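Local coordinates for polyketide synthase/nonribosomal peptide synthetase hybrid RzxB (Pseudomonas fluorescens, PDB 5IL6), which probably dehydrates beta-hydroxyacyl chains to enoyl intermediates during rhizoxin assembly, through the dehydratase domain of this trans-AT polyketide synthase, at residues L27-R32 against L64-G69; P15-N20 against I60-T65. One frame throughout, in Å; residues are numbered along the deposited sequence.

Contact 1: L27-R32 against L64-G69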
loop_
_atom_site.group_PDB
_atom_site.type_symbol
_atom_site.label_atom_id
_atom_site.label_comp_id
_atom_site.label_asym_id
_atom_site.label_seq_id
_atom_site.Cartn_x
_atom_site.Cartn_y
_atom_site.Cartn_z
ATOM N N LEU A 27 21.215 8.622 -5.701
ATOM C CA LEU A 27 19.975 9.303 -5.354
ATOM C C LEU A 27 19.417 8.747 -4.052
ATOM O O LEU A 27 19.418 7.534 -3.821
ATOM C CB LEU A 27 18.954 9.149 -6.479
ATOM C CG LEU A 27 19.352 9.789 -7.811
ATOM C CD1 LEU A 27 18.283 9.539 -8.859
ATOM C CD2 LEU A 27 19.622 11.286 -7.662
ATOM N N ARG A 28 18.957 9.646 -3.186
ATOM C CA ARG A 28 18.495 9.253 -1.865
ATOM C C ARG A 28 17.537 10.308 -1.335
ATOM O O ARG A 28 17.686 11.499 -1.620
ATOM C CB ARG A 28 19.676 9.065 -0.913
ATOM C CG ARG A 28 19.319 8.498 0.448
ATOM C CD ARG A 28 20.578 8.166 1.225
ATOM N NE ARG A 28 21.520 9.285 1.172
ATOM C CZ ARG A 28 21.955 9.984 2.216
ATOM N NH1 ARG A 28 21.565 9.696 3.452
ATOM N NH2 ARG A 28 22.805 10.981 2.018
ATOM N N TYR A 29 16.574 9.855 -0.535
ATOM C CA TYR A 29 15.519 10.711 -0.016
ATOM C C TYR A 29 15.305 10.401 1.458
ATOM O O TYR A 29 15.611 9.303 1.930
ATOM C CB TYR A 29 14.217 10.515 -0.806
ATOM C CG TYR A 29 14.420 10.606 -2.299
ATOM C CD1 TYR A 29 14.818 9.496 -3.034
ATOM C CD2 TYR A 29 14.236 11.804 -2.973
ATOM C CE1 TYR A 29 15.018 9.574 -4.397
ATOM C CE2 TYR A 29 14.435 11.894 -4.338
ATOM C CZ TYR A 29 14.826 10.774 -5.044
ATOM O OH TYR A 29 15.026 10.849 -6.403
ATOM N N LEU A 30 14.786 11.389 2.183
ATOM C CA LEU A 30 14.631 11.285 3.626
ATOM C C LEU A 30 13.302 11.896 4.038
ATOM O O LEU A 30 12.983 13.021 3.641
ATOM C CB LEU A 30 15.790 11.985 4.349
ATOM C CG LEU A 30 15.651 12.240 5.852
ATOM C CD1 LEU A 30 15.338 10.956 6.609
ATOM C CD2 LEU A 30 16.927 12.876 6.385
ATOM N N SER A 31 12.526 11.143 4.812
ATOM C CA SER A 31 11.342 11.653 5.486
ATOM C C SER A 31 11.492 11.423 6.983
ATOM O O SER A 31 11.950 10.360 7.413
ATOM C CB SER A 31 10.069 10.975 4.972
ATOM O OG SER A 31 10.011 11.011 3.558
ATOM N N ARG A 32 11.122 12.428 7.772
ATOM C CA ARG A 32 11.156 12.335 9.226
ATOM C C ARG A 32 9.732 12.446 9.746
ATOM O O ARG A 32 9.064 13.462 9.524
ATOM C CB ARG A 32 12.040 13.422 9.839
ATOM C CG ARG A 32 12.180 13.294 11.354
ATOM C CD ARG A 32 13.221 14.242 11.931
ATOM N NE ARG A 32 14.530 14.080 11.297
ATOM C CZ ARG A 32 15.009 14.853 10.326
ATOM N NH1 ARG A 32 14.298 15.868 9.852
ATOM N NH2 ARG A 32 16.214 14.613 9.823
ATOM N N LEU A 64 10.173 7.848 -7.397
ATOM C CA LEU A 64 10.399 7.628 -8.819
ATOM C C LEU A 64 9.914 8.815 -9.639
ATOM O O LEU A 64 10.591 9.248 -10.580
ATOM C CB LEU A 64 9.694 6.351 -9.276
ATOM C CG LEU A 64 10.550 5.354 -10.058
ATOM C CD1 LEU A 64 11.341 6.036 -11.180
ATOM C CD2 LEU A 64 11.465 4.625 -9.099
ATOM N N THR A 65 8.738 9.345 -9.303
ATOM C CA THR A 65 8.200 10.486 -10.034
ATOM C C THR A 65 9.136 11.685 -9.947
ATOM O O THR A 65 9.330 12.404 -10.935
ATOM C CB THR A 65 6.816 10.840 -9.491
ATOM O OG1 THR A 65 5.932 9.726 -9.675
ATOM C CG2 THR A 65 6.247 12.066 -10.204
ATOM N N ASP A 66 9.721 11.921 -8.771
ATOM C CA ASP A 66 10.670 13.020 -8.626
ATOM C C ASP A 66 11.941 12.755 -9.424
ATOM O O ASP A 66 12.440 13.643 -10.126
ATOM C CB ASP A 66 11.003 13.228 -7.147
ATOM C CG ASP A 66 11.763 14.515 -6.895
ATOM O OD1 ASP A 66 11.130 15.590 -6.915
ATOM O OD2 ASP A 66 12.991 14.453 -6.679
ATOM N N ALA A 67 12.472 11.533 -9.340
ATOM C CA ALA A 67 13.710 11.214 -10.043
ATOM C C ALA A 67 13.543 11.304 -11.556
ATOM O O ALA A 67 14.520 11.544 -12.272
ATOM C CB ALA A 67 14.187 9.818 -9.641
ATOM N N LEU A 68 12.324 11.122 -12.060
ATOM C CA LEU A 68 12.051 11.210 -13.489
ATOM C C LEU A 68 11.784 12.634 -13.967
ATOM O O LEU A 68 11.394 12.821 -15.125
ATOM C CB LEU A 68 10.867 10.310 -13.850
ATOM C CG LEU A 68 11.179 8.812 -13.866
ATOM C CD1 LEU A 68 9.901 7.987 -13.852
ATOM C CD2 LEU A 68 12.012 8.471 -15.096
ATOM N N GLY A 69 11.984 13.636 -13.117
ATOM C CA GLY A 69 11.767 15.015 -13.495
ATOM C C GLY A 69 10.487 15.628 -12.975
ATOM O O GLY A 69 10.141 16.739 -13.397
HETATM O O HOH W 1 14.969 13.179 -7.603
#
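Tyr29 reaches from its strand toward the end of helix 53-67 and meets Asp66 and Ala67 with the hydroxyl end of its ring. Its CG lies beside the backbone N and opposite the carbonyl carbon (chi1 -50°), a setting that carries the phenol across the gap between two backbones whose CA atoms, at Tyr29 and Asp66, are 10.1 Å apart. The methyl CB of Ala67 abuts Tyr29 OH at 3.5 Å, while Asp66 OD2 stands at the ring's edge, 3.8 Å from Tyr29 CE2 and near the ring plane. The carboxylate is turned almost at right angles to the ring, their planes 88° apart.

Phenol and carboxylate illustrate how one water can join two polar groups that do not bond directly. Water 1 lies in the plane of the Tyr29 ring, 2.6 Å from Tyr29 OH, and donates to Asp66 OD2 at 2.5 Å. Leu27, two residues earlier on the same side of the strand, adds a thin apolar contact, its CD1 lying 4.2 Å from Ala67 CB; that one methyl thus meets both a leucine branch and a phenol oxygen.

Just beyond, Gly69, with positive phi, is the C-prime residue of a Schellman motif that ends the helix. Strand 27-32 pairs with strand 98-105, Leu27 with Leu103 and Tyr29 with Leu101, and the same neighbour touches Ala67 through Leu103. On the other side of the helix, Leu64 packs on strands 110-118 and 77-85.

Contact 2: P15-N20 against I60-T65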
loop_
_atom_site.group_PDB
_atom_site.type_symbol
_atom_site.label_atom_id
_atom_site.label_comp_id
_atom_site.label_asym_id
_atom_site.label_seq_id
_atom_site.Cartn_x
_atom_site.Cartn_y
_atom_site.Cartn_z
ATOM N N PRO A 15 4.028 14.559 0.530
ATOM C CA PRO A 15 3.685 14.340 1.946
ATOM C C PRO A 15 4.421 13.175 2.589
ATOM O O PRO A 15 4.639 13.192 3.809
ATOM C CB PRO A 15 2.172 14.097 1.905
ATOM C CG PRO A 15 1.704 14.773 0.669
ATOM C CD PRO A 15 2.834 14.734 -0.315
ATOM N N LEU A 16 4.813 12.165 1.812
ATOM C CA LEU A 16 5.525 11.005 2.335
ATOM C C LEU A 16 6.976 10.935 1.881
ATOM O O LEU A 16 7.669 9.966 2.216
ATOM C CB LEU A 16 4.811 9.712 1.921
ATOM C CG LEU A 16 3.463 9.393 2.572
ATOM C CD1 LEU A 16 2.932 8.074 2.028
ATOM C CD2 LEU A 16 3.568 9.344 4.089
ATOM N N LEU A 17 7.457 11.929 1.138
ATOM C CA LEU A 17 8.845 11.969 0.669
ATOM C C LEU A 17 9.300 13.409 0.889
ATOM O O LEU A 17 9.096 14.276 0.037
ATOM C CB LEU A 17 8.963 11.540 -0.788
ATOM C CG LEU A 17 10.372 11.187 -1.260
ATOM C CD1 LEU A 17 10.729 9.782 -0.807
ATOM C CD2 LEU A 17 10.480 11.316 -2.768
ATOM N N HIS A 18 9.902 13.658 2.051
ATOM C CA HIS A 18 10.078 15.026 2.523
ATOM C C HIS A 18 11.236 15.739 1.836
ATOM O O HIS A 18 11.083 16.882 1.391
ATOM C CB HIS A 18 10.281 15.028 4.039
ATOM C CG HIS A 18 9.108 14.495 4.803
ATOM N ND1 HIS A 18 9.166 14.195 6.146
ATOM C CD2 HIS A 18 7.842 14.217 4.410
ATOM C CE1 HIS A 18 7.988 13.754 6.548
ATOM N NE2 HIS A 18 7.167 13.757 5.514
ATOM N N ARG A 19 12.401 15.099 1.753
ATOM C CA ARG A 19 13.619 15.811 1.395
ATOM C C ARG A 19 14.504 14.971 0.487
ATOM O O ARG A 19 14.588 13.748 0.621
ATOM C CB ARG A 19 14.395 16.215 2.653
ATOM C CG ARG A 19 13.719 17.329 3.441
ATOM C CD ARG A 19 13.797 17.101 4.941
ATOM N NE ARG A 19 13.013 18.102 5.671
ATOM C CZ ARG A 19 11.951 17.848 6.434
ATOM N NH1 ARG A 19 11.510 16.609 6.614
ATOM N NH2 ARG A 19 11.327 18.851 7.039
ATOM N N ASN A 20 15.166 15.660 -0.440
ATOM C CA ASN A 20 16.145 15.063 -1.340
ATOM C C ASN A 20 17.526 15.179 -0.704
ATOM O O ASN A 20 18.013 16.291 -0.474
ATOM C CB ASN A 20 16.108 15.776 -2.693
ATOM C CG ASN A 20 16.936 15.080 -3.757
ATOM O OD1 ASN A 20 17.919 14.403 -3.459
ATOM N ND2 ASN A 20 16.542 15.259 -5.014
ATOM N N ILE A 60 7.679 5.012 -2.755
ATOM C CA ILE A 60 8.408 4.610 -3.953
ATOM C C ILE A 60 7.868 5.346 -5.169
ATOM O O ILE A 60 8.634 5.834 -6.010
ATOM C CB ILE A 60 8.330 3.083 -4.138
ATOM C CG1 ILE A 60 9.031 2.381 -2.971
ATOM C CG2 ILE A 60 8.959 2.668 -5.468
ATOM C CD1 ILE A 60 8.846 0.875 -2.948
ATOM N N GLN A 61 6.541 5.440 -5.282
ATOM C CA GLN A 61 5.938 6.146 -6.407
ATOM C C GLN A 61 6.347 7.615 -6.417
ATOM O O GLN A 61 6.678 8.169 -7.471
ATOM C CB GLN A 61 4.416 6.006 -6.353
ATOM C CG GLN A 61 3.925 4.578 -6.565
ATOM C CD GLN A 61 2.463 4.392 -6.211
ATOM O OE1 GLN A 61 1.880 5.191 -5.478
ATOM N NE2 GLN A 61 1.858 3.332 -6.736
ATOM N N ALA A 62 6.332 8.262 -5.250
ATOM C CA ALA A 62 6.745 9.660 -5.173
ATOM C C ALA A 62 8.218 9.819 -5.530
ATOM O O ALA A 62 8.595 10.748 -6.252
ATOM C CB ALA A 62 6.471 10.209 -3.775
ATOM N N ALA A 63 9.070 8.924 -5.024
ATOM C CA ALA A 63 10.501 9.030 -5.289
ATOM C C ALA A 63 10.795 8.847 -6.769
ATOM O O ALA A 63 11.585 9.598 -7.352
ATOM C CB ALA A 63 11.266 7.997 -4.461
ATOM N N LEU A 64 10.173 7.848 -7.397
ATOM C CA LEU A 64 10.399 7.628 -8.819
ATOM C C LEU A 64 9.914 8.815 -9.639
ATOM O O LEU A 64 10.591 9.248 -10.580
ATOM C CB LEU A 64 9.694 6.351 -9.276
ATOM C CG LEU A 64 10.550 5.354 -10.058
ATOM C CD1 LEU A 64 11.341 6.036 -11.180
ATOM C CD2 LEU A 64 11.465 4.625 -9.099
ATOM N N THR A 65 8.738 9.345 -9.303
ATOM C CA THR A 65 8.200 10.486 -10.034
ATOM C C THR A 65 9.136 11.685 -9.947
ATOM O O THR A 65 9.330 12.404 -10.935
ATOM C CB THR A 65 6.816 10.840 -9.491
ATOM O OG1 THR A 65 5.932 9.726 -9.675
ATOM C CG2 THR A 65 6.247 12.066 -10.204
#
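Leu17 lies against helix 53-67 over Ala62 and Ala63, and the apolar interaction of these three buried residues makes the whole contact. With CG anti to the backbone N (chi1 -164°), Leu17 sends its two methyls to Ala63: CD2 sits 3.8 Å and CD1 4.1 Å from Ala63 CB. The CD2 branch also presses on the helix backbone, where Leu17 CD2 to Ala63 CA, at 3.4 Å, is tighter than an ordinary carbon contact. Nearer the root of the side chain, Leu17 CB meets Ala62 CB at 4.1 Å. Two consecutive alanines, with nothing beyond CB, let the leucine come down close to the helix, and the CA atoms of Leu17 and Ala62 are only 6.6 Å apart.

Hydrogen bonding serves each segment separately. On the helix, Thr65 OG1 donates to Gln61 O at 2.8 Å, tilted 32° from the carbonyl plane, and Thr65 N approaches the same oxygen from the opposite face. The threonine hydroxyl is thereby satisfied by the turn before it. In the loop, His18 NE2 makes a weak, bent bond to Pro15 O (3.1 Å, N-H...acceptor angle 131°), with the acceptor in the plane of the imidazole. Ser31 OG of the next strand bonds to both Leu16 O and His18 N, tying down the backbone on either side of Leu17.

Ring contacts complete the loop's surroundings: His18 stacks on His12 and also meets the ring of Phe33. A long helix wrapped by a curved antiparallel sheet defines the hot dog fold, to whose clan this dehydratase belongs; here the segment leading into edge strand 19-20 lies along helix 53-67, which is consistent with that central helix.

The two contacts follow one helix, 53-67, toward its C-terminal end, with centres about 5 Å apart and with Leu64 and Thr65 in both. Along the chain, segment 15-20 comes first, then 27-32, and both pack against residues that come more than thirty positions later. Contact 2 is buried, whereas contact 1 is only partly so. Strands 19-20 and 27-32 are antiparallel neighbours, and Leu30 N lies 2.8 Å from Arg19 O, a probable hydrogen bond. Tyr29 also touches Leu17, linking the side chains of the two contacts. Together they join the beginning of the dehydratase family region to the helix of its hot dog unit.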